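Local coordinates for cyclopropane mycolic acid synthase 3 (Mycobacterium tuberculosis, PDB 1L1E), which probably converts a double bond of an alpha mycolic acid into a cyclopropane ring by transferring a methylene group from S-adenosyl-L-methionine, at residues 120-128 against 142-153. Sequence-based numbering, arbitrary orientation.
With SAH (S-adenosyl-L-homocysteine), chain D.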
# COMPACT_ATOMS: atom_id res chain seq x y z
N LEU A 120 -12.31 3.20 12.01
CA LEU A 120 -12.96 2.52 10.91
C LEU A 120 -13.72 3.57 10.09
O LEU A 120 -14.92 3.76 10.28
CB LEU A 120 -13.94 1.47 11.44
CG LEU A 120 -14.70 0.71 10.36
CD1 LEU A 120 -13.76 -0.26 9.66
CD2 LEU A 120 -15.86 -0.03 10.99
N GLU A 121 -13.01 4.25 9.19
CA GLU A 121 -13.64 5.28 8.36
C GLU A 121 -12.69 5.66 7.23
O GLU A 121 -11.48 5.47 7.34
CB GLU A 121 -13.94 6.52 9.20
CG GLU A 121 -12.70 7.37 9.50
CD GLU A 121 -12.98 8.52 10.44
OE1 GLU A 121 -12.11 9.41 10.55
OE2 GLU A 121 -14.05 8.53 11.09
N GLY A 122 -13.23 6.22 6.15
CA GLY A 122 -12.40 6.62 5.02
C GLY A 122 -11.71 7.95 5.24
O GLY A 122 -12.07 8.69 6.16
N TRP A 123 -10.72 8.26 4.41
CA TRP A 123 -10.00 9.52 4.53
C TRP A 123 -10.94 10.71 4.31
O TRP A 123 -10.62 11.85 4.68
CB TRP A 123 -8.86 9.57 3.52
CG TRP A 123 -9.29 9.23 2.12
CD1 TRP A 123 -9.17 8.03 1.48
CD2 TRP A 123 -9.93 10.11 1.19
NE1 TRP A 123 -9.69 8.10 0.22
CE2 TRP A 123 -10.17 9.37 0.01
CE3 TRP A 123 -10.32 11.46 1.24
CZ2 TRP A 123 -10.79 9.93 -1.11
CZ3 TRP A 123 -10.94 12.02 0.12
CH2 TRP A 123 -11.17 11.25 -1.04
N GLU A 124 -12.09 10.44 3.68
CA GLU A 124 -13.06 11.50 3.43
C GLU A 124 -13.61 12.11 4.71
O GLU A 124 -13.98 13.29 4.74
CB GLU A 124 -14.23 10.97 2.60
CG GLU A 124 -14.43 9.47 2.67
CD GLU A 124 -13.38 8.74 1.86
OE1 GLU A 124 -13.05 9.24 0.76
OE2 GLU A 124 -12.89 7.68 2.29
N LYS A 125 -13.67 11.33 5.78
CA LYS A 125 -14.20 11.83 7.05
C LYS A 125 -13.18 12.35 8.05
O LYS A 125 -13.55 12.89 9.09
CB LYS A 125 -15.05 10.75 7.72
CG LYS A 125 -16.24 10.29 6.90
CD LYS A 125 -17.18 9.45 7.74
CE LYS A 125 -18.41 9.04 6.97
NZ LYS A 125 -19.39 8.36 7.86
N PHE A 126 -11.90 12.19 7.74
CA PHE A 126 -10.84 12.65 8.64
C PHE A 126 -10.49 14.12 8.41
O PHE A 126 -10.20 14.53 7.29
CB PHE A 126 -9.59 11.80 8.46
CG PHE A 126 -8.51 12.11 9.44
CD1 PHE A 126 -8.49 11.49 10.68
CD2 PHE A 126 -7.53 13.05 9.14
CE1 PHE A 126 -7.50 11.79 11.61
CE2 PHE A 126 -6.54 13.35 10.06
CZ PHE A 126 -6.53 12.72 11.30
N ASP A 127 -10.50 14.92 9.47
CA ASP A 127 -10.21 16.34 9.34
C ASP A 127 -9.50 16.89 10.57
O ASP A 127 -9.89 17.92 11.12
CB ASP A 127 -11.52 17.09 9.09
CG ASP A 127 -11.31 18.49 8.54
OD1 ASP A 127 -12.31 19.10 8.11
OD2 ASP A 127 -10.16 18.98 8.55
N GLU A 128 -8.46 16.20 11.02
CA GLU A 128 -7.69 16.63 12.18
C GLU A 128 -6.28 16.98 11.76
O GLU A 128 -5.72 16.36 10.86
CB GLU A 128 -7.61 15.51 13.21
CG GLU A 128 -8.94 15.07 13.78
CD GLU A 128 -8.79 13.81 14.59
OE1 GLU A 128 -7.76 13.67 15.28
OE2 GLU A 128 -9.71 12.96 14.54
N PHE A 142 -9.09 3.96 -4.32
CA PHE A 142 -9.88 5.20 -4.28
C PHE A 142 -10.78 5.48 -5.49
O PHE A 142 -11.92 5.91 -5.34
CB PHE A 142 -8.95 6.40 -4.08
CG PHE A 142 -8.12 6.35 -2.81
CD1 PHE A 142 -7.10 7.27 -2.60
CD2 PHE A 142 -8.35 5.38 -1.84
CE1 PHE A 142 -6.31 7.22 -1.44
CE2 PHE A 142 -7.57 5.32 -0.68
CZ PHE A 142 -6.55 6.24 -0.49
N GLY A 143 -10.25 5.25 -6.69
CA GLY A 143 -11.02 5.54 -7.89
C GLY A 143 -10.67 6.95 -8.32
O GLY A 143 -10.66 7.87 -7.51
N HIS A 144 -10.39 7.11 -9.61
CA HIS A 144 -10.00 8.40 -10.19
C HIS A 144 -10.91 9.59 -9.85
O HIS A 144 -10.41 10.69 -9.60
CB HIS A 144 -9.89 8.23 -11.71
CG HIS A 144 -9.49 9.47 -12.43
ND1 HIS A 144 -10.36 10.52 -12.65
CD2 HIS A 144 -8.32 9.84 -13.00
CE1 HIS A 144 -9.74 11.47 -13.32
NE2 HIS A 144 -8.50 11.09 -13.54
N GLN A 145 -12.23 9.38 -9.82
CA GLN A 145 -13.16 10.48 -9.53
C GLN A 145 -12.98 11.14 -8.16
O GLN A 145 -13.50 12.23 -7.93
CB GLN A 145 -14.61 9.99 -9.63
CG GLN A 145 -15.00 8.99 -8.57
CD GLN A 145 -14.66 7.56 -8.96
OE1 GLN A 145 -13.68 7.31 -9.67
NE2 GLN A 145 -15.47 6.61 -8.50
N ARG A 146 -12.26 10.48 -7.26
CA ARG A 146 -12.06 11.04 -5.92
C ARG A 146 -10.65 11.59 -5.70
O ARG A 146 -10.35 12.11 -4.61
CB ARG A 146 -12.36 9.97 -4.87
CG ARG A 146 -13.64 9.19 -5.12
CD ARG A 146 -14.42 9.02 -3.83
NE ARG A 146 -13.70 8.23 -2.84
CZ ARG A 146 -14.02 8.17 -1.56
NH1 ARG A 146 -15.06 8.86 -1.10
NH2 ARG A 146 -13.32 7.41 -0.73
N TYR A 147 -9.79 11.50 -6.71
CA TYR A 147 -8.42 11.98 -6.56
C TYR A 147 -8.29 13.42 -6.06
O TYR A 147 -7.57 13.67 -5.10
CB TYR A 147 -7.64 11.82 -7.88
CG TYR A 147 -7.29 10.39 -8.24
CD1 TYR A 147 -6.67 10.08 -9.45
CD2 TYR A 147 -7.56 9.33 -7.36
CE1 TYR A 147 -6.33 8.77 -9.79
CE2 TYR A 147 -7.22 8.02 -7.68
CZ TYR A 147 -6.61 7.74 -8.90
OH TYR A 147 -6.27 6.44 -9.22
N HIS A 148 -8.98 14.36 -6.70
CA HIS A 148 -8.87 15.74 -6.26
C HIS A 148 -9.22 15.91 -4.80
O HIS A 148 -8.56 16.66 -4.07
CB HIS A 148 -9.77 16.69 -7.06
CG HIS A 148 -9.82 18.07 -6.48
ND1 HIS A 148 -8.82 18.99 -6.66
CD2 HIS A 148 -10.72 18.65 -5.64
CE1 HIS A 148 -9.09 20.08 -5.97
NE2 HIS A 148 -10.24 19.90 -5.34
N HIS A 149 -10.27 15.23 -4.37
CA HIS A 149 -10.74 15.31 -2.99
C HIS A 149 -9.66 14.80 -2.02
O HIS A 149 -9.36 15.45 -1.02
CB HIS A 149 -12.03 14.50 -2.85
CG HIS A 149 -12.74 14.70 -1.54
ND1 HIS A 149 -12.67 15.88 -0.83
CD2 HIS A 149 -13.53 13.88 -0.82
CE1 HIS A 149 -13.38 15.78 0.27
NE2 HIS A 149 -13.92 14.57 0.30
N PHE A 150 -9.08 13.66 -2.34
CA PHE A 150 -8.03 13.07 -1.52
C PHE A 150 -6.87 14.05 -1.32
O PHE A 150 -6.43 14.29 -0.20
CB PHE A 150 -7.51 11.79 -2.18
CG PHE A 150 -6.30 11.21 -1.52
CD1 PHE A 150 -6.40 10.60 -0.27
CD2 PHE A 150 -5.06 11.27 -2.14
CE1 PHE A 150 -5.28 10.04 0.34
CE2 PHE A 150 -3.92 10.71 -1.54
CZ PHE A 150 -4.03 10.10 -0.29
N PHE A 151 -6.37 14.61 -2.41
CA PHE A 151 -5.27 15.53 -2.29
C PHE A 151 -5.65 16.82 -1.57
O PHE A 151 -4.83 17.40 -0.87
CB PHE A 151 -4.65 15.79 -3.66
CG PHE A 151 -3.83 14.62 -4.16
CD1 PHE A 151 -4.22 13.89 -5.29
CD2 PHE A 151 -2.69 14.21 -3.47
CE1 PHE A 151 -3.49 12.79 -5.71
CE2 PHE A 151 -1.95 13.10 -3.89
CZ PHE A 151 -2.35 12.39 -5.01
N GLU A 152 -6.89 17.27 -1.73
CA GLU A 152 -7.34 18.47 -1.03
C GLU A 152 -7.40 18.21 0.48
O GLU A 152 -6.98 19.05 1.27
CB GLU A 152 -8.73 18.90 -1.52
CG GLU A 152 -9.55 19.65 -0.48
CD GLU A 152 -10.99 19.91 -0.90
OE1 GLU A 152 -11.66 18.96 -1.36
OE2 GLU A 152 -11.45 21.06 -0.75
N VAL A 153 -7.92 17.05 0.86
CA VAL A 153 -8.02 16.69 2.27
C VAL A 153 -6.66 16.47 2.93
O VAL A 153 -6.42 16.96 4.04
CB VAL A 153 -8.87 15.41 2.47
CG1 VAL A 153 -8.90 15.03 3.94
CG2 VAL A 153 -10.27 15.63 1.95
N SAH D . -1.06 0.02 4.14
CA SAH D . -1.22 -1.37 4.58
CB SAH D . -2.50 -1.99 3.98
CG SAH D . -2.61 -1.97 2.45
SD SAH D . -4.12 -2.72 1.83
C SAH D . 0.00 -2.21 4.17
O SAH D . 0.92 -1.64 3.58
OXT SAH D . 0.00 -3.42 4.42
C5' SAH D . -5.16 -1.24 1.56
C4' SAH D . -5.61 -0.52 2.83
O4' SAH D . -6.20 0.78 2.55
C3' SAH D . -6.68 -1.28 3.62
O3' SAH D . -6.41 -1.08 5.02
C2' SAH D . -7.96 -0.60 3.20
O2' SAH D . -9.03 -0.87 4.11
C1' SAH D . -7.52 0.83 3.14
N9 SAH D . -8.41 1.72 2.36
C8 SAH D . -8.92 1.59 1.11
N7 SAH D . -9.67 2.55 0.68
C5 SAH D . -9.67 3.44 1.75
C6 SAH D . -10.29 4.71 1.97
N6 SAH D . -11.06 5.32 1.06
N1 SAH D . -10.08 5.33 3.19
C2 SAH D . -9.30 4.72 4.12
N3 SAH D . -8.67 3.53 4.02
C4 SAH D . -8.90 2.93 2.80
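Trp123 lies against Phe142, Arg146, His149, Phe150 and Val153, and forms an aromatic cluster with Phe142, His149 and Phe150. The site is the adenine end of the cofactor pocket in a Rossmann-like methyltransferase fold. Residues 120-128 run from the end of strand 116-120 into a loop; residues 142-153 hold a short loop and the first turns of helix 147-157. The indole edge points at the face of Phe142, with NE1 over the centre of that ring; the ring centroids are 4.4 Å apart. Phe150 covers one indole face. Its CB makes a CH-pi contact 3.9 Å from the centroid of the six-membered ring, and the edge of its own ring meets the five-membered ring, planes at 75°. CG of Phe150 is anti to the backbone N (chi1 172°), which lays the ring edge over the indole. The carboxylate of Glu124 lies over the opposite indole face. The indole edge also approaches the face of His149 in an offset edge-to-face pair. Val153 CG1 packs on the loop backbone, 3.6 Å from Phe126 O.

Trp123 and Glu124 also bond the adenine. Trp123 N donates to SAH N1 at 3.2 Å, and SAH N6 donates to Glu124 OE2 at 156°. Arg146 NH2 and Glu124 OE1 are placed as a salt bridge but lie too close in the model, so its detail is doubtful.

Trp123 and Phe150 also touch Ile71 of strand 67-71. The His149 ring is held by Glu152: ND1 donates to OE1 at 3.3 Å, near the imidazole plane, from the anti side of the carboxylate and tilted out of the carboxylate plane.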